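Local coordinates for protein CEP104 (Gallus gallus, PDB 5JO8) that probably binds tubulin through this TOG domain, an all-helical array of a centriolar protein that associates with microtubules, at residues L189-V194 with V228-D233; L196-L201 with A235-F240. One frame throughout, in Å; residues are numbered along the deposited sequence. Where two conformers were deposited one is given.

In the fold
Both contacts join the same two helices, 187-204 and 229-245, which run alongside each other in the same direction, with helix 213-223 between them in the chain, in the all-helical array of a TOG domain. Contact 1 lies near their N-terminal ends and contact 2 further along, the centres about 10 Å apart; Ile238 CD1 touches Val194 O at 3.7 Å and makes the packing continuous. Each has a buried strip on one flank, centred on Val231 in contact 1 and Ile238 in contact 2. The more exposed flank differs: a methionine thioether lies there in contact 1, a salt bridge in contact 2.

Contact 1. Residues L189-V194 with V228-D233; sequences LAMSRV and VYEVRD
Met191 reaches over to helix 229-245 and lays its thioether against the backbone between Glu230 and Val231. The residue is modelled in two conformers, and the SD and CE contacts, including the one to Glu230, belong to the conformer described here and are less certain than the rest. Its chain is bent at both chi2 (-59°) and chi3 (-61°), which folds SD and CE along the neighbouring helix. Met191 SD sits 3.5 Å from Val231 N, a van der Waals contact with the first turn of that helix. The terminal methyl, Met191 CE, goes on to the outer side, where it meets the aliphatic part of Glu230 with 3.6 Å to Glu230 CG; the two side chains cross at about a right angle, and the extended glutamate carries its carboxylate outward past the methyl.

The apolar contacts all centre on Val231, whose two methyls divide the work. The firm part is with Ala190 and Val194: Val231 CG2 rests on Ala190 CB at 3.9 Å, and Val231 CG1, anti to the backbone N, meets Val194 CG1 at 4.1 Å. Val231 CG2 also lies 3.6 Å from Met191 SD. Val231 thus fits among Ala190, Met191 and Val194, one turn of helix 187-204. The closest backbone approach is the 5.4 Å between Met191 CA and Val231 CA.

The short helix segments run nearly parallel, 13° apart with their axes 9.2 Å from each other. Phe219 and Ala223 of helix 213-223 pack against Val194, while His226 in the connecting loop touches both Ala190 and Val231. Val234, further along helix 229-245, continues the packing against Met191 and Val194.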
loop_
_atom_site.group_PDB
_atom_site.type_symbol
_atom_site.label_atom_id
_atom_site.label_comp_id
_atom_site.label_asym_id
_atom_site.label_seq_id
_atom_site.Cartn_x
_atom_site.Cartn_y
_atom_site.Cartn_z
ATOM N N LEU A 189 8.722 -4.585 -8.638
ATOM C CA LEU A 189 7.352 -4.597 -8.138
ATOM C C LEU A 189 7.005 -5.958 -7.533
ATOM O O LEU A 189 6.444 -6.042 -6.443
ATOM C CB LEU A 189 6.396 -4.301 -9.285
ATOM C CG LEU A 189 4.947 -4.026 -8.910
ATOM C CD1 LEU A 189 4.853 -2.743 -8.090
ATOM C CD2 LEU A 189 4.088 -3.951 -10.170
ATOM N N ALA A 190 7.344 -7.029 -8.245
ATOM C CA ALA A 190 6.980 -8.365 -7.788
ATOM C C ALA A 190 7.729 -8.726 -6.520
ATOM O O ALA A 190 7.159 -9.280 -5.585
ATOM C CB ALA A 190 7.287 -9.389 -8.873
ATOM N N MET A 191 9.020 -8.427 -6.502
ATOM C CA MET A 191 9.845 -8.696 -5.335
ATOM C C MET A 191 9.327 -7.964 -4.107
ATOM O O MET A 191 9.234 -8.539 -3.026
ATOM C CB MET A 191 11.294 -8.296 -5.602
ATOM C CG MET A 191 12.099 -9.340 -6.350
ATOM S SD MET A 191 12.160 -10.902 -5.451
ATOM C CE MET A 191 12.970 -10.398 -3.932
ATOM N N SER A 192 8.995 -6.688 -4.274
ATOM C CA SER A 192 8.470 -5.898 -3.173
ATOM C C SER A 192 7.176 -6.487 -2.656
ATOM O O SER A 192 6.946 -6.530 -1.452
ATOM C CB SER A 192 8.218 -4.464 -3.625
ATOM O OG SER A 192 9.441 -3.773 -3.831
ATOM N N ARG A 193 6.348 -6.962 -3.575
ATOM C CA ARG A 193 5.071 -7.528 -3.167
ATOM C C ARG A 193 5.243 -8.817 -2.374
ATOM O O ARG A 193 4.643 -8.972 -1.315
ATOM C CB ARG A 193 4.135 -7.748 -4.352
ATOM C CG ARG A 193 2.717 -8.089 -3.907
ATOM C CD ARG A 193 1.747 -6.915 -4.109
ATOM N NE ARG A 193 1.250 -6.913 -5.483
ATOM C CZ ARG A 193 0.353 -7.772 -5.955
ATOM N NH1 ARG A 193 -0.157 -8.707 -5.164
ATOM N NH2 ARG A 193 -0.026 -7.705 -7.223
ATOM N N VAL A 194 6.068 -9.750 -2.854
ATOM C CA VAL A 194 6.241 -10.986 -2.093
ATOM C C VAL A 194 6.904 -10.728 -0.744
ATOM O O VAL A 194 6.574 -11.375 0.252
ATOM C CB VAL A 194 6.942 -12.095 -2.896
ATOM C CG1 VAL A 194 6.042 -12.558 -4.019
ATOM C CG2 VAL A 194 8.286 -11.614 -3.456
ATOM N N VAL A 228 10.942 -14.762 -12.514
ATOM C CA VAL A 228 12.181 -14.454 -11.808
ATOM C C VAL A 228 12.398 -15.338 -10.581
ATOM O O VAL A 228 11.541 -15.406 -9.693
ATOM C CB VAL A 228 12.255 -12.959 -11.452
ATOM C CG1 VAL A 228 13.498 -12.667 -10.637
ATOM C CG2 VAL A 228 12.219 -12.111 -12.721
ATOM N N TYR A 229 13.549 -16.011 -10.535
ATOM C CA TYR A 229 13.863 -16.924 -9.440
ATOM C C TYR A 229 13.688 -16.299 -8.057
ATOM O O TYR A 229 13.115 -16.911 -7.162
ATOM C CB TYR A 229 15.293 -17.473 -9.576
ATOM C CG TYR A 229 15.773 -18.213 -8.337
ATOM C CD1 TYR A 229 15.467 -19.551 -8.141
ATOM C CD2 TYR A 229 16.511 -17.563 -7.361
ATOM C CE1 TYR A 229 15.897 -20.228 -7.009
ATOM C CE2 TYR A 229 16.940 -18.229 -6.224
ATOM C CZ TYR A 229 16.631 -19.557 -6.052
ATOM O OH TYR A 229 17.071 -20.208 -4.919
ATOM N N GLU A 230 14.205 -15.091 -7.884
ATOM C CA GLU A 230 14.203 -14.450 -6.577
ATOM C C GLU A 230 12.761 -14.248 -6.065
ATOM O O GLU A 230 12.496 -14.370 -4.869
ATOM C CB GLU A 230 14.995 -13.140 -6.633
ATOM C CG GLU A 230 15.414 -12.602 -5.291
ATOM C CD GLU A 230 16.375 -11.438 -5.412
ATOM O OE1 GLU A 230 16.785 -11.120 -6.550
ATOM O OE2 GLU A 230 16.729 -10.850 -4.368
ATOM N N VAL A 231 11.841 -13.978 -6.987
ATOM C CA VAL A 231 10.416 -13.875 -6.658
ATOM C C VAL A 231 9.846 -15.223 -6.209
ATOM O O VAL A 231 9.181 -15.322 -5.170
ATOM C CB VAL A 231 9.613 -13.326 -7.847
ATOM C CG1 VAL A 231 8.124 -13.238 -7.485
ATOM C CG2 VAL A 231 10.135 -11.966 -8.269
ATOM N N ARG A 232 10.109 -16.268 -6.990
ATOM C CA ARG A 232 9.637 -17.597 -6.638
ATOM C C ARG A 232 10.194 -18.039 -5.295
ATOM O O ARG A 232 9.515 -18.720 -4.532
ATOM C CB ARG A 232 10.023 -18.626 -7.714
ATOM C CG ARG A 232 9.461 -18.322 -9.094
ATOM C CD ARG A 232 9.672 -19.472 -10.069
ATOM N NE ARG A 232 11.085 -19.801 -10.264
ATOM C CZ ARG A 232 11.873 -19.242 -11.178
ATOM N NH1 ARG A 232 13.140 -19.626 -11.285
ATOM N NH2 ARG A 232 11.403 -18.307 -11.992
ATOM N N ASP A 233 11.437 -17.662 -5.014
ATOM C CA ASP A 233 12.072 -18.079 -3.776
ATOM C C ASP A 233 11.375 -17.497 -2.546
ATOM O O ASP A 233 11.218 -18.188 -1.541
ATOM C CB ASP A 233 13.562 -17.734 -3.786
ATOM C CG ASP A 233 14.265 -18.147 -2.508
ATOM O OD1 ASP A 233 14.453 -19.364 -2.304
ATOM O OD2 ASP A 233 14.636 -17.257 -1.714
#

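Contact 2. Residues L196-L201 with A235-F240; sequences LVECLL and ALRIIF
Ile238 packs into the surface of helix 196-201 along one turn, touching Val197, Glu198 and Leu201, and this is the tightly packed side of the contact. CG1 stands beside the backbone N (chi1 -74°), which sends the longer branch toward the partner helix. Ile238 CG1 lies 3.8 Å from Glu198 CB, while the end methyl Ile238 CD1 meets Val197 CG1 at 4.0 Å, those two side chains crossing at about a right angle. The shorter branch serves the other end of the turn: Ile238 CG2 comes within 4.2 Å of Leu201 CD2. Glu198 CA and Ile238 CA, 5.8 Å apart, mark the nearest backbone approach.

The exposed side is polar. Glu198 contributes its CB to the buried strip, but its chain, extended with CG anti to the backbone N, carries the carboxylate out to Arg237. The arginine is bent at chi3 and presents the NE side of its guanidinium, giving a two-pronged salt bridge. Arg237 NE donates to Glu198 OE1 at 2.8 Å, almost straight at 171°, and Arg237 NH2 donates to Glu198 OE2 at 2.9 Å. Both oxygens are met on their syn sides, the donors tilted somewhat out of the carboxylate plane, and lie close to the guanidinium plane, although the two flat groups are turned 30° against each other. Paired bonds of this kind fix the rotation of both groups. Arg237 NH1 also bridges to Asp233 one turn earlier, so the arginine ties two acidic side chains together.

Behind the apolar strip, helix 213-223 sends Phe219 against Val197 and Val216 against Ile238. The far flanks of the pair are covered by helix 148-163, on Leu200, and helix 265-276, on Leu236 and Ile239.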
loop_
_atom_site.group_PDB
_atom_site.type_symbol
_atom_site.label_atom_id
_atom_site.label_comp_id
_atom_site.label_asym_id
_atom_site.label_seq_id
_atom_site.Cartn_x
_atom_site.Cartn_y
_atom_site.Cartn_z
ATOM N N LEU A 196 6.673 -7.958 1.067
ATOM C CA LEU A 196 5.656 -7.338 1.925
ATOM C C LEU A 196 4.730 -8.372 2.551
ATOM O O LEU A 196 4.452 -8.324 3.752
ATOM C CB LEU A 196 4.834 -6.304 1.153
ATOM C CG LEU A 196 5.447 -4.903 1.154
ATOM C CD1 LEU A 196 4.771 -4.012 0.128
ATOM C CD2 LEU A 196 5.338 -4.291 2.540
ATOM N N VAL A 197 4.259 -9.311 1.737
ATOM C CA VAL A 197 3.416 -10.385 2.238
ATOM C C VAL A 197 4.194 -11.196 3.272
ATOM O O VAL A 197 3.693 -11.445 4.368
ATOM C CB VAL A 197 2.891 -11.292 1.093
ATOM C CG1 VAL A 197 2.173 -12.513 1.661
ATOM C CG2 VAL A 197 1.953 -10.505 0.174
ATOM N N GLU A 198 5.421 -11.599 2.936
ATOM C CA GLU A 198 6.190 -12.438 3.840
ATOM C C GLU A 198 6.375 -11.739 5.176
ATOM O O GLU A 198 6.214 -12.345 6.238
ATOM C CB GLU A 198 7.562 -12.752 3.252
ATOM C CG GLU A 198 8.404 -13.657 4.139
ATOM C CD GLU A 198 9.831 -13.796 3.664
ATOM O OE1 GLU A 198 10.443 -14.835 3.980
ATOM O OE2 GLU A 198 10.345 -12.872 2.993
ATOM N N CYS A 199 6.708 -10.458 5.107
ATOM C CA CYS A 199 6.999 -9.673 6.293
ATOM C C CYS A 199 5.751 -9.472 7.149
ATOM O O CYS A 199 5.754 -9.746 8.354
ATOM C CB CYS A 199 7.583 -8.323 5.878
ATOM S SG CYS A 199 7.802 -7.138 7.215
ATOM N N LEU A 200 4.678 -9.003 6.527
ATOM C CA LEU A 200 3.456 -8.731 7.275
ATOM C C LEU A 200 2.774 -10.003 7.778
ATOM O O LEU A 200 2.173 -10.005 8.853
ATOM C CB LEU A 200 2.500 -7.844 6.469
ATOM C CG LEU A 200 2.967 -6.385 6.397
ATOM C CD1 LEU A 200 2.137 -5.597 5.407
ATOM C CD2 LEU A 200 2.913 -5.752 7.775
ATOM N N LEU A 201 2.876 -11.085 7.016
ATOM C CA LEU A 201 2.319 -12.360 7.455
ATOM C C LEU A 201 2.997 -12.841 8.743
ATOM O O LEU A 201 2.325 -13.257 9.686
ATOM C CB LEU A 201 2.460 -13.404 6.353
ATOM C CG LEU A 201 1.853 -14.780 6.602
ATOM C CD1 LEU A 201 0.391 -14.647 7.012
ATOM C CD2 LEU A 201 1.995 -15.617 5.341
ATOM N N ALA A 235 8.201 -16.717 -2.507
ATOM C CA ALA A 235 6.945 -17.459 -2.489
ATOM C C ALA A 235 7.113 -18.812 -1.786
ATOM O O ALA A 235 6.271 -19.210 -0.978
ATOM C CB ALA A 235 6.404 -17.626 -3.902
ATOM N N LEU A 236 8.232 -19.489 -2.054
ATOM C CA LEU A 236 8.535 -20.731 -1.354
ATOM C C LEU A 236 8.663 -20.522 0.150
ATOM O O LEU A 236 8.133 -21.300 0.932
ATOM C CB LEU A 236 9.826 -21.338 -1.888
ATOM C CG LEU A 236 9.787 -21.868 -3.311
ATOM C CD1 LEU A 236 11.214 -22.121 -3.765
ATOM C CD2 LEU A 236 8.960 -23.145 -3.363
ATOM N N ARG A 237 9.380 -19.479 0.556
ATOM C CA ARG A 237 9.527 -19.171 1.979
ATOM C C ARG A 237 8.182 -18.957 2.657
ATOM O O ARG A 237 7.965 -19.392 3.788
ATOM C CB ARG A 237 10.406 -17.938 2.188
ATOM C CG ARG A 237 11.844 -18.142 1.750
ATOM C CD ARG A 237 12.791 -17.238 2.528
ATOM N NE ARG A 237 12.476 -15.817 2.393
ATOM C CZ ARG A 237 13.015 -15.010 1.482
ATOM N NH1 ARG A 237 13.895 -15.485 0.610
ATOM N NH2 ARG A 237 12.676 -13.726 1.441
ATOM N N ILE A 238 7.264 -18.298 1.953
ATOM C CA ILE A 238 5.940 -18.043 2.489
ATOM C C ILE A 238 5.223 -19.370 2.715
ATOM O O ILE A 238 4.641 -19.605 3.775
ATOM C CB ILE A 238 5.161 -17.110 1.549
ATOM C CG1 ILE A 238 5.685 -15.673 1.652
ATOM C CG2 ILE A 238 3.664 -17.142 1.852
ATOM C CD1 ILE A 238 5.225 -14.776 0.521
ATOM N N ILE A 239 5.292 -20.238 1.716
ATOM C CA ILE A 239 4.637 -21.534 1.804
ATOM C C ILE A 239 5.242 -22.399 2.913
ATOM O O ILE A 239 4.510 -23.016 3.688
ATOM C CB ILE A 239 4.621 -22.241 0.446
ATOM C CG1 ILE A 239 3.739 -21.453 -0.526
ATOM C CG2 ILE A 239 4.092 -23.679 0.590
ATOM C CD1 ILE A 239 3.925 -21.835 -1.959
ATOM N N PHE A 240 6.570 -22.432 2.998
ATOM C CA PHE A 240 7.235 -23.208 4.042
ATOM C C PHE A 240 6.838 -22.699 5.422
ATOM O O PHE A 240 6.622 -23.478 6.344
ATOM C CB PHE A 240 8.757 -23.140 3.887
ATOM C CG PHE A 240 9.300 -23.993 2.775
ATOM C CD1 PHE A 240 8.827 -25.282 2.571
ATOM C CD2 PHE A 240 10.294 -23.515 1.940
ATOM C CE1 PHE A 240 9.341 -26.075 1.550
ATOM C CE2 PHE A 240 10.812 -24.300 0.919
ATOM C CZ PHE A 240 10.331 -25.580 0.721
#